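Local coordinates for protein Fe(2+) transporter FeoB (Methanocaldococcus jannaschii, PDB 2WJI) that probably transports ferrous iron across the cell membrane in a GTP-driven way, here represented by its GTP-binding G-domain, at residues Q103-G108 against K135-K140; I9-V14 against L94-Y99; V55-V60 against R74-N79. All coordinates share one frame; numbering follows the deposited sequence.

All three contacts sit in one G-domain, a P-loop GTPase fold with helices packed on a mixed six-stranded sheet. Contact 3 (55-60 with 74-79) is nested inside the chain loop that contact 2 (9-14 with 94-99) closes, and contact 1 (103-108 with 135-140) follows both. Helix 94-106 serves contacts 2 and 1. The centre of contact 2 lies about 14 Å from each of the others, and the centres of contacts 1 and 3 are about 17 Å apart. L104 packs on I9, and M107 on I77 and I78, while G10 and V60 approach through their backbones. Contact 2 lies at the phosphate loop, contact 3 joins the strand carrying the first G3 residue to helix 68-80, and contact 1 lies away from the nucleotide.

Contact 1. Residues Q103-G108 against K135-K140; sequences QLMEMG and KILGVK
M105 sets its CG beside the backbone N, anti to the carbonyl carbon (chi1 -64°), and then runs out fully extended (chi2 and chi3 both 170°), which carries its methyl CE across to L137 and V139. In this P-loop GTPase fold the contact joins the last turn of helix 94-106 to the end of helix 130-137 and the residues leading into strand 141-143. The backbones stay well apart: the closest pair of CA atoms, in M105 and V139, are 9.1 Å from each other, and the gap is bridged by a single long thioether chain.

All of the touching is done by that methyl. M105 CE rests against the flank of L137, 3.8 Å from L137 CB, and the two side chains cross at about a right angle. From V139 it meets the branch that stands beside the backbone N, with M105 CE 3.7 Å from V139 CG2. M105 leans on L111 and L137 on L113, both of strand 111-116, which places this small apolar patch beside the sheet. Both helices end close by at glycines with positive phi. G108 closes helix 94-106 in a Schellman motif, its N bonding back to M105 O at 3.0 Å. The tightest point is M105 CE against L137 CD2, at 3.5 Å closer than carbons usually pack.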
loop_
_atom_site.group_PDB
_atom_site.type_symbol
_atom_site.label_atom_id
_atom_site.label_comp_id
_atom_site.label_asym_id
_atom_site.label_seq_id
_atom_site.Cartn_x
_atom_site.Cartn_y
_atom_site.Cartn_z
ATOM N N GLN A 103 -9.661 -0.619 -10.279
ATOM C CA GLN A 103 -10.880 -0.861 -9.514
ATOM C C GLN A 103 -10.945 0.011 -8.254
ATOM O O GLN A 103 -12.022 0.470 -7.863
ATOM C CB GLN A 103 -11.012 -2.346 -9.168
ATOM C CG GLN A 103 -11.090 -3.254 -10.403
ATOM C CD GLN A 103 -11.241 -4.722 -10.056
ATOM O OE1 GLN A 103 -11.521 -5.078 -8.914
ATOM N NE2 GLN A 103 -11.057 -5.585 -11.049
ATOM N N LEU A 104 -9.792 0.250 -7.628
ATOM C CA LEU A 104 -9.737 1.115 -6.448
ATOM C C LEU A 104 -10.090 2.556 -6.795
ATOM O O LEU A 104 -10.820 3.221 -6.057
ATOM C CB LEU A 104 -8.359 1.048 -5.782
ATOM C CG LEU A 104 -8.002 -0.323 -5.201
ATOM C CD1 LEU A 104 -6.539 -0.365 -4.750
ATOM C CD2 LEU A 104 -8.931 -0.643 -4.043
ATOM N N MET A 105 -9.572 3.036 -7.920
ATOM C CA MET A 105 -9.916 4.367 -8.400
ATOM C C MET A 105 -11.411 4.448 -8.684
ATOM O O MET A 105 -12.078 5.422 -8.322
ATOM C CB MET A 105 -9.133 4.696 -9.668
ATOM C CG MET A 105 -7.639 4.772 -9.472
ATOM S SD MET A 105 -6.763 4.885 -11.043
ATOM C CE MET A 105 -5.109 5.268 -10.492
ATOM N N GLU A 106 -11.936 3.410 -9.328
ATOM C CA GLU A 106 -13.338 3.393 -9.723
ATOM C C GLU A 106 -14.284 3.536 -8.536
ATOM O O GLU A 106 -15.324 4.186 -8.642
ATOM C CB GLU A 106 -13.662 2.124 -10.516
ATOM C CG GLU A 106 -15.088 2.066 -11.026
ATOM C CD GLU A 106 -15.231 1.195 -12.254
ATOM O OE1 GLU A 106 -16.379 0.847 -12.606
ATOM O OE2 GLU A 106 -14.196 0.859 -12.870
ATOM N N MET A 107 -13.926 2.940 -7.404
ATOM C CA MET A 107 -14.816 2.969 -6.248
ATOM C C MET A 107 -14.654 4.225 -5.393
ATOM O O MET A 107 -15.279 4.351 -4.339
ATOM C CB MET A 107 -14.677 1.697 -5.409
ATOM C CG MET A 107 -13.284 1.398 -4.916
ATOM S SD MET A 107 -13.176 -0.307 -4.336
ATOM C CE MET A 107 -14.372 -0.302 -3.007
ATOM N N GLY A 108 -13.821 5.151 -5.858
ATOM C CA GLY A 108 -13.681 6.443 -5.211
ATOM C C GLY A 108 -12.757 6.465 -4.008
ATOM O O GLY A 108 -12.806 7.385 -3.203
ATOM N N LYS A 135 1.667 11.365 -13.188
ATOM C CA LYS A 135 0.907 12.290 -14.023
ATOM C C LYS A 135 -0.279 11.607 -14.693
ATOM O O LYS A 135 -1.393 12.125 -14.670
ATOM C CB LYS A 135 1.811 12.940 -15.073
ATOM C CG LYS A 135 2.582 14.140 -14.558
ATOM C CD LYS A 135 3.742 14.500 -15.473
ATOM C CE LYS A 135 4.264 15.902 -15.179
ATOM N NZ LYS A 135 4.482 16.138 -13.724
ATOM N N ILE A 136 -0.034 10.443 -15.286
ATOM C CA ILE A 136 -1.081 9.686 -15.965
ATOM C C ILE A 136 -2.222 9.291 -15.030
ATOM O O ILE A 136 -3.389 9.555 -15.319
ATOM C CB ILE A 136 -0.527 8.395 -16.594
ATOM C CG1 ILE A 136 0.586 8.714 -17.595
ATOM C CG2 ILE A 136 -1.650 7.603 -17.260
ATOM C CD1 ILE A 136 1.199 7.472 -18.239
ATOM N N LEU A 137 -1.873 8.650 -13.916
ATOM C CA LEU A 137 -2.861 8.123 -12.976
ATOM C C LEU A 137 -3.605 9.215 -12.217
ATOM O O LEU A 137 -4.813 9.116 -12.001
ATOM C CB LEU A 137 -2.197 7.166 -11.980
ATOM C CG LEU A 137 -1.676 5.836 -12.534
ATOM C CD1 LEU A 137 -0.926 5.058 -11.462
ATOM C CD2 LEU A 137 -2.811 4.998 -13.108
ATOM N N GLY A 138 -2.882 10.253 -11.811
ATOM C CA GLY A 138 -3.460 11.297 -10.983
ATOM C C GLY A 138 -3.373 10.902 -9.523
ATOM O O GLY A 138 -4.042 11.474 -8.669
ATOM N N VAL A 139 -2.548 9.900 -9.244
ATOM C CA VAL A 139 -2.317 9.435 -7.883
ATOM C C VAL A 139 -0.837 9.583 -7.546
ATOM O O VAL A 139 0.025 9.412 -8.412
ATOM C CB VAL A 139 -2.740 7.955 -7.724
ATOM C CG1 VAL A 139 -2.380 7.427 -6.341
ATOM C CG2 VAL A 139 -4.239 7.800 -7.992
ATOM N N LYS A 140 -0.537 9.903 -6.293
ATOM C CA LYS A 140 0.851 10.029 -5.861
ATOM C C LYS A 140 1.535 8.661 -5.816
ATOM O O LYS A 140 0.924 7.667 -5.407
ATOM C CB LYS A 140 0.914 10.700 -4.492
ATOM C CG LYS A 140 1.908 11.847 -4.418
ATOM C CD LYS A 140 1.660 12.858 -5.540
ATOM C CE LYS A 140 0.211 13.343 -5.560
ATOM N NZ LYS A 140 -0.197 13.872 -6.899
#

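Contact 2. Residues I9-V14 against L94-Y99; sequences IGNPNV and LERNLY. With GNP (phosphoaminophosphonic acid-guanylate ester), chain C.
N11 and N97 approach each other with their side chains, and a water joins the backbone of N11 to the side chain of N97. The direct approach is oblique, the amide planes 46° apart, with N11 CG 4.1 Å from N97 CG. The water gives the clearer polar link: N11 N donates to it at 2.7 Å, and it lies 2.9 Å from N97 OD1, to which it may donate. The same N97 oxygen accepts the backbone N-H of D90, which fixes the rotation of the amide and ties the start of helix 94-106 to the end of strand 84-90.

Van der Waals contacts fill in around this. V14 and N97 slide past each other in opposite directions, V14 CG1 coming to 3.4 Å from N97 OD1. R96 runs straight through its first two torsions and bends at chi3 (81°), which brings its methylenes alongside the amide of N11 and the edge of its guanidinium, in plane, to the same group. R96 also touches a crystal neighbour.

Residues 10-14 belong to the P-loop (Walker A), which follows strand 3-9 and leads into helix 16-24. From N11 to V14 it makes a type II turn, closed by a weak bond from V14 N to N11 O; K16 NZ also bonds to N11 O.

Ligand contacts come from the other side of the loop. N13 N donates to GNP O2G at 3.1 Å, with an N-H...O angle of 152°. V14 N lies 3.2 Å from GNP O1B. N13 OD1 rests 3.2 Å from GNP C5'.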
loop_
_atom_site.group_PDB
_atom_site.type_symbol
_atom_site.label_atom_id
_atom_site.label_comp_id
_atom_site.label_asym_id
_atom_site.label_seq_id
_atom_site.Cartn_x
_atom_site.Cartn_y
_atom_site.Cartn_z
ATOM N N ILE A 9 -3.261 -2.482 0.659
ATOM C CA ILE A 9 -3.907 -3.446 -0.225
ATOM C C ILE A 9 -3.048 -3.634 -1.450
ATOM O O ILE A 9 -2.352 -2.706 -1.872
ATOM C CB ILE A 9 -5.334 -3.003 -0.627
ATOM C CG1 ILE A 9 -6.130 -4.193 -1.196
ATOM C CG2 ILE A 9 -5.285 -1.851 -1.624
ATOM C CD1 ILE A 9 -7.581 -3.871 -1.486
ATOM N N GLY A 10 -3.053 -4.851 -1.991
ATOM C CA GLY A 10 -2.245 -5.180 -3.150
ATOM C C GLY A 10 -2.236 -6.673 -3.479
ATOM O O GLY A 10 -2.683 -7.500 -2.686
ATOM N N ASN A 11 -1.716 -7.009 -4.650
ATOM C CA ASN A 11 -1.565 -8.405 -5.085
ATOM C C ASN A 11 -0.810 -9.281 -4.084
ATOM O O ASN A 11 0.028 -8.792 -3.324
ATOM C CB ASN A 11 -0.815 -8.455 -6.421
ATOM C CG ASN A 11 -1.616 -7.879 -7.568
ATOM O OD1 ASN A 11 -2.780 -7.499 -7.409
ATOM N ND2 ASN A 11 -0.990 -7.798 -8.737
ATOM N N PRO A 12 -1.108 -10.586 -4.076
ATOM C CA PRO A 12 -0.243 -11.503 -3.324
ATOM C C PRO A 12 1.241 -11.251 -3.587
ATOM O O PRO A 12 1.651 -10.995 -4.728
ATOM C CB PRO A 12 -0.626 -12.872 -3.891
ATOM C CG PRO A 12 -2.072 -12.715 -4.279
ATOM C CD PRO A 12 -2.246 -11.277 -4.709
ATOM N N ASN A 13 2.036 -11.302 -2.523
ATOM C CA ASN A 13 3.487 -11.334 -2.651
ATOM C C ASN A 13 4.160 -10.004 -2.998
ATOM O O ASN A 13 5.349 -9.989 -3.326
ATOM C CB ASN A 13 3.889 -12.402 -3.684
ATOM C CG ASN A 13 5.296 -12.918 -3.464
ATOM O OD1 ASN A 13 5.656 -13.307 -2.353
ATOM N ND2 ASN A 13 6.099 -12.937 -4.530
ATOM N N VAL A 14 3.428 -8.892 -2.930
ATOM C CA VAL A 14 4.018 -7.596 -3.302
ATOM C C VAL A 14 4.866 -6.946 -2.213
ATOM O O VAL A 14 5.634 -6.022 -2.497
ATOM C CB VAL A 14 2.975 -6.565 -3.795
ATOM C CG1 VAL A 14 2.311 -7.061 -5.064
ATOM C CG2 VAL A 14 1.933 -6.267 -2.699
ATOM N N LEU A 94 4.142 -4.428 -13.183
ATOM C CA LEU A 94 3.241 -3.283 -13.099
ATOM C C LEU A 94 1.879 -3.560 -13.731
ATOM O O LEU A 94 0.850 -3.316 -13.104
ATOM C CB LEU A 94 3.880 -2.051 -13.733
ATOM C CG LEU A 94 3.855 -0.813 -12.846
ATOM C CD1 LEU A 94 4.388 -1.180 -11.470
ATOM C CD2 LEU A 94 4.670 0.309 -13.467
ATOM N N GLU A 95 1.876 -4.076 -14.960
ATOM C CA GLU A 95 0.627 -4.314 -15.690
ATOM C C GLU A 95 -0.330 -5.190 -14.895
ATOM O O GLU A 95 -1.517 -4.881 -14.781
ATOM C CB GLU A 95 0.890 -4.933 -17.070
ATOM C CG GLU A 95 -0.372 -5.076 -17.921
ATOM C CD GLU A 95 -0.102 -5.611 -19.327
ATOM O OE1 GLU A 95 0.851 -6.406 -19.509
ATOM O OE2 GLU A 95 -0.856 -5.236 -20.252
ATOM N N ARG A 96 0.188 -6.279 -14.336
ATOM C CA ARG A 96 -0.616 -7.166 -13.501
ATOM C C ARG A 96 -1.257 -6.464 -12.301
ATOM O O ARG A 96 -2.414 -6.717 -11.970
ATOM C CB ARG A 96 0.225 -8.330 -12.994
ATOM C CG ARG A 96 -0.521 -9.217 -12.015
ATOM C CD ARG A 96 0.324 -10.385 -11.568
ATOM N NE ARG A 96 1.259 -10.025 -10.509
ATOM C CZ ARG A 96 2.459 -10.582 -10.376
ATOM N NH1 ARG A 96 2.854 -11.499 -11.246
ATOM N NH2 ARG A 96 3.267 -10.219 -9.389
ATOM N N ASN A 97 -0.487 -5.604 -11.639
ATOM C CA ASN A 97 -0.927 -4.937 -10.415
ATOM C C ASN A 97 -1.954 -3.836 -10.692
ATOM O O ASN A 97 -2.906 -3.629 -9.922
ATOM C CB ASN A 97 0.279 -4.334 -9.676
ATOM C CG ASN A 97 1.236 -5.394 -9.130
ATOM O OD1 ASN A 97 1.626 -5.348 -7.969
ATOM N ND2 ASN A 97 1.608 -6.355 -9.968
ATOM N N LEU A 98 -1.756 -3.136 -11.804
ATOM C CA LEU A 98 -2.595 -1.994 -12.143
ATOM C C LEU A 98 -4.061 -2.359 -12.373
ATOM O O LEU A 98 -4.920 -1.480 -12.430
ATOM C CB LEU A 98 -2.022 -1.249 -13.348
ATOM C CG LEU A 98 -0.760 -0.444 -13.032
ATOM C CD1 LEU A 98 -0.250 0.254 -14.280
ATOM C CD2 LEU A 98 -1.024 0.567 -11.924
ATOM N N TYR A 99 -4.351 -3.650 -12.497
ATOM C CA TYR A 99 -5.732 -4.090 -12.620
ATOM C C TYR A 99 -6.509 -3.772 -11.344
ATOM O O TYR A 99 -7.600 -3.177 -11.383
ATOM C CB TYR A 99 -5.799 -5.586 -12.912
ATOM C CG TYR A 99 -7.152 -6.025 -13.417
ATOM C CD1 TYR A 99 -7.545 -5.752 -14.720
ATOM C CD2 TYR A 99 -8.038 -6.703 -12.592
ATOM C CE1 TYR A 99 -8.779 -6.148 -15.192
ATOM C CE2 TYR A 99 -9.278 -7.103 -13.053
ATOM C CZ TYR A 99 -9.644 -6.823 -14.354
ATOM O OH TYR A 99 -10.880 -7.217 -14.821
HETATM P PG GNP C . 0.901 -12.067 0.901
HETATM O O1G GNP C . 0.382 -11.599 2.224
HETATM O O2G GNP C . 0.012 -11.682 -0.268
HETATM O O3G GNP C . 1.026 -13.555 1.119
HETATM N N3B GNP C . 2.371 -11.485 0.630
HETATM P PB GNP C . 2.934 -10.032 0.999
HETATM O O1B GNP C . 2.338 -9.029 0.095
HETATM O O2B GNP C . 2.717 -9.804 2.428
HETATM O O3A GNP C . 4.451 -10.022 0.747
HETATM P PA GNP C . 5.583 -10.117 1.799
HETATM O O1A GNP C . 5.804 -8.774 2.396
HETATM O O2A GNP C . 5.367 -11.233 2.747
HETATM O "O5'" GNP C . 6.867 -10.447 0.965
HETATM C "C5'" GNP C . 6.758 -11.239 -0.211
HETATM C "C4'" GNP C . 8.141 -11.524 -0.766
HETATM O "O4'" GNP C . 8.665 -10.360 -1.460
HETATM C "C3'" GNP C . 9.182 -11.900 0.283
HETATM O "O3'" GNP C . 10.097 -12.834 -0.277
HETATM C "C2'" GNP C . 9.881 -10.579 0.531
HETATM O "O2'" GNP C . 11.211 -10.760 0.968
HETATM C "C1'" GNP C . 9.892 -10.000 -0.875
HETATM N N9 GNP C . 10.038 -8.555 -0.850
HETATM C C8 GNP C . 9.321 -7.667 -0.081
HETATM N N7 GNP C . 9.690 -6.428 -0.262
HETATM C C5 GNP C . 10.723 -6.502 -1.197
HETATM C C6 GNP C . 11.513 -5.482 -1.781
HETATM O O6 GNP C . 11.462 -4.258 -1.577
HETATM N N1 GNP C . 12.453 -5.991 -2.682
HETATM C C2 GNP C . 12.608 -7.326 -2.983
HETATM N N2 GNP C . 13.568 -7.629 -3.877
HETATM N N3 GNP C . 11.869 -8.291 -2.444
HETATM C C4 GNP C . 10.953 -7.810 -1.563
HETATM O O HOH W 1 -0.591 -5.022 -6.133
#

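Contact 3. Residues V55-V60 against R74-N79; sequences VDLPGV and RDYIIN
Y76 meets V55 and L57, the two methyl-bearing side chains that strand 50-56 and the loop after it turn toward helix 68-80. This loop carries the D-x-P-G sequence, D56 to G59, the G3 element of P-loop GTPases and a predicted GTP-binding site.

V55 meets the phenol end of the ring: V55 CG1 lies 3.3 Å from Y76 OH and 3.5 Å from Y76 CZ. L57 crosses the tyrosine at about a right angle nearer its root, L57 CD2 standing 3.8 Å from Y76 CG. Its other methyl makes a looser contact with the next helix residue, L57 CD1 to I77 CG1 at 4.5 Å. What aims the ring is its first torsion, which puts CG anti to the backbone N (chi1 -177°) and sends the ring out from the helix to the strand. With an alanine here V55 CG1 would probably lose its partner, L57 CD2 would keep only the contact with CB, and a gap would be likely to open between strand and helix.

Farther out, A7 of strand 3-9 touches V55, L57 and Y76 alike, and backbone bonds of V55 and L57 to L8 hold the strand in the sheet. D56 instead reaches K16 and S17 of helix 16-24. Y76 opens a wider pi-type turn at 76-79; the alpha-type bond N79 N to D75 O, 2.9 Å, spans the tyrosine.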
loop_
_atom_site.group_PDB
_atom_site.type_symbol
_atom_site.label_atom_id
_atom_site.label_comp_id
_atom_site.label_asym_id
_atom_site.label_seq_id
_atom_site.Cartn_x
_atom_site.Cartn_y
_atom_site.Cartn_z
ATOM N N VAL A 55 -4.101 -1.110 8.773
ATOM C CA VAL A 55 -4.641 -2.452 8.614
ATOM C C VAL A 55 -4.131 -3.062 7.311
ATOM O O VAL A 55 -4.146 -2.409 6.261
ATOM C CB VAL A 55 -6.185 -2.462 8.636
ATOM C CG1 VAL A 55 -6.734 -1.639 7.491
ATOM C CG2 VAL A 55 -6.709 -3.885 8.563
ATOM N N ASP A 56 -3.672 -4.308 7.396
ATOM C CA ASP A 56 -3.104 -5.024 6.266
ATOM C C ASP A 56 -4.194 -5.945 5.731
ATOM O O ASP A 56 -4.564 -6.917 6.390
ATOM C CB ASP A 56 -1.898 -5.835 6.737
ATOM C CG ASP A 56 -1.030 -6.344 5.586
ATOM O OD1 ASP A 56 -1.381 -6.112 4.411
ATOM O OD2 ASP A 56 0.016 -6.979 5.864
ATOM N N LEU A 57 -4.722 -5.618 4.556
ATOM C CA LEU A 57 -5.807 -6.390 3.954
ATOM C C LEU A 57 -5.260 -7.580 3.181
ATOM O O LEU A 57 -4.126 -7.537 2.666
ATOM C CB LEU A 57 -6.672 -5.509 3.040
ATOM C CG LEU A 57 -7.424 -4.348 3.708
ATOM C CD1 LEU A 57 -8.035 -3.413 2.663
ATOM C CD2 LEU A 57 -8.501 -4.859 4.661
ATOM N N PRO A 58 -6.064 -8.653 3.100
ATOM C CA PRO A 58 -5.676 -9.875 2.398
ATOM C C PRO A 58 -5.296 -9.579 0.955
ATOM O O PRO A 58 -5.945 -8.751 0.303
ATOM C CB PRO A 58 -6.954 -10.728 2.439
ATOM C CG PRO A 58 -7.738 -10.202 3.601
ATOM C CD PRO A 58 -7.423 -8.740 3.673
ATOM N N GLY A 59 -4.252 -10.243 0.472
ATOM C CA GLY A 59 -3.791 -10.075 -0.895
ATOM C C GLY A 59 -4.870 -10.428 -1.900
ATOM O O GLY A 59 -5.500 -11.491 -1.812
ATOM N N VAL A 60 -5.089 -9.535 -2.858
ATOM C CA VAL A 60 -6.106 -9.752 -3.880
ATOM C C VAL A 60 -5.599 -9.281 -5.237
ATOM O O VAL A 60 -4.738 -8.400 -5.312
ATOM C CB VAL A 60 -7.422 -9.023 -3.541
ATOM C CG1 VAL A 60 -8.089 -9.665 -2.322
ATOM C CG2 VAL A 60 -7.169 -7.536 -3.291
ATOM N N ARG A 74 -13.020 -5.793 -0.226
ATOM C CA ARG A 74 -14.008 -4.864 -0.765
ATOM C C ARG A 74 -14.936 -4.285 0.302
ATOM O O ARG A 74 -15.221 -3.088 0.289
ATOM C CB ARG A 74 -14.820 -5.520 -1.882
ATOM C CG ARG A 74 -16.169 -4.871 -2.122
ATOM C CD ARG A 74 -16.491 -4.810 -3.600
ATOM N NE ARG A 74 -17.897 -4.511 -3.833
ATOM C CZ ARG A 74 -18.338 -3.673 -4.765
ATOM N NH1 ARG A 74 -17.473 -3.034 -5.543
ATOM N NH2 ARG A 74 -19.641 -3.464 -4.909
ATOM N N ASP A 75 -15.409 -5.135 1.210
ATOM C CA ASP A 75 -16.279 -4.689 2.298
ATOM C C ASP A 75 -15.576 -3.678 3.199
ATOM O O ASP A 75 -16.203 -2.729 3.691
ATOM C CB ASP A 75 -16.755 -5.875 3.139
ATOM C CG ASP A 75 -17.787 -6.734 2.416
ATOM O OD1 ASP A 75 -18.176 -7.784 2.975
ATOM O OD2 ASP A 75 -18.208 -6.364 1.296
ATOM N N TYR A 76 -14.277 -3.871 3.421
ATOM C CA TYR A 76 -13.547 -2.946 4.280
ATOM C C TYR A 76 -13.496 -1.548 3.672
ATOM O O TYR A 76 -13.799 -0.557 4.336
ATOM C CB TYR A 76 -12.132 -3.444 4.584
ATOM C CG TYR A 76 -11.410 -2.517 5.532
ATOM C CD1 TYR A 76 -11.559 -2.644 6.908
ATOM C CD2 TYR A 76 -10.603 -1.489 5.052
ATOM C CE1 TYR A 76 -10.908 -1.781 7.777
ATOM C CE2 TYR A 76 -9.958 -0.636 5.906
ATOM C CZ TYR A 76 -10.111 -0.780 7.269
ATOM O OH TYR A 76 -9.458 0.090 8.118
ATOM N N ILE A 77 -13.124 -1.464 2.402
ATOM C CA ILE A 77 -12.999 -0.162 1.758
ATOM C C ILE A 77 -14.338 0.580 1.689
ATOM O O ILE A 77 -14.409 1.777 1.966
ATOM C CB ILE A 77 -12.367 -0.285 0.363
ATOM C CG1 ILE A 77 -10.902 -0.710 0.496
ATOM C CG2 ILE A 77 -12.459 1.033 -0.386
ATOM C CD1 ILE A 77 -10.249 -1.043 -0.809
ATOM N N ILE A 78 -15.395 -0.147 1.338
ATOM C CA ILE A 78 -16.738 0.423 1.194
ATOM C C ILE A 78 -17.388 0.820 2.515
ATOM O O ILE A 78 -17.950 1.908 2.647
ATOM C CB ILE A 78 -17.686 -0.571 0.481
ATOM C CG1 ILE A 78 -17.353 -0.653 -1.008
ATOM C CG2 ILE A 78 -19.135 -0.160 0.679
ATOM C CD1 ILE A 78 -17.507 0.664 -1.737
ATOM N N ASN A 79 -17.336 -0.076 3.490
ATOM C CA ASN A 79 -18.041 0.140 4.747
ATOM C C ASN A 79 -17.194 0.824 5.815
ATOM O O ASN A 79 -17.701 1.624 6.593
ATOM C CB ASN A 79 -18.585 -1.188 5.265
ATOM C CG ASN A 79 -19.513 -1.853 4.269
ATOM O OD1 ASN A 79 -20.285 -1.177 3.586
ATOM N ND2 ASN A 79 -19.432 -3.178 4.163
#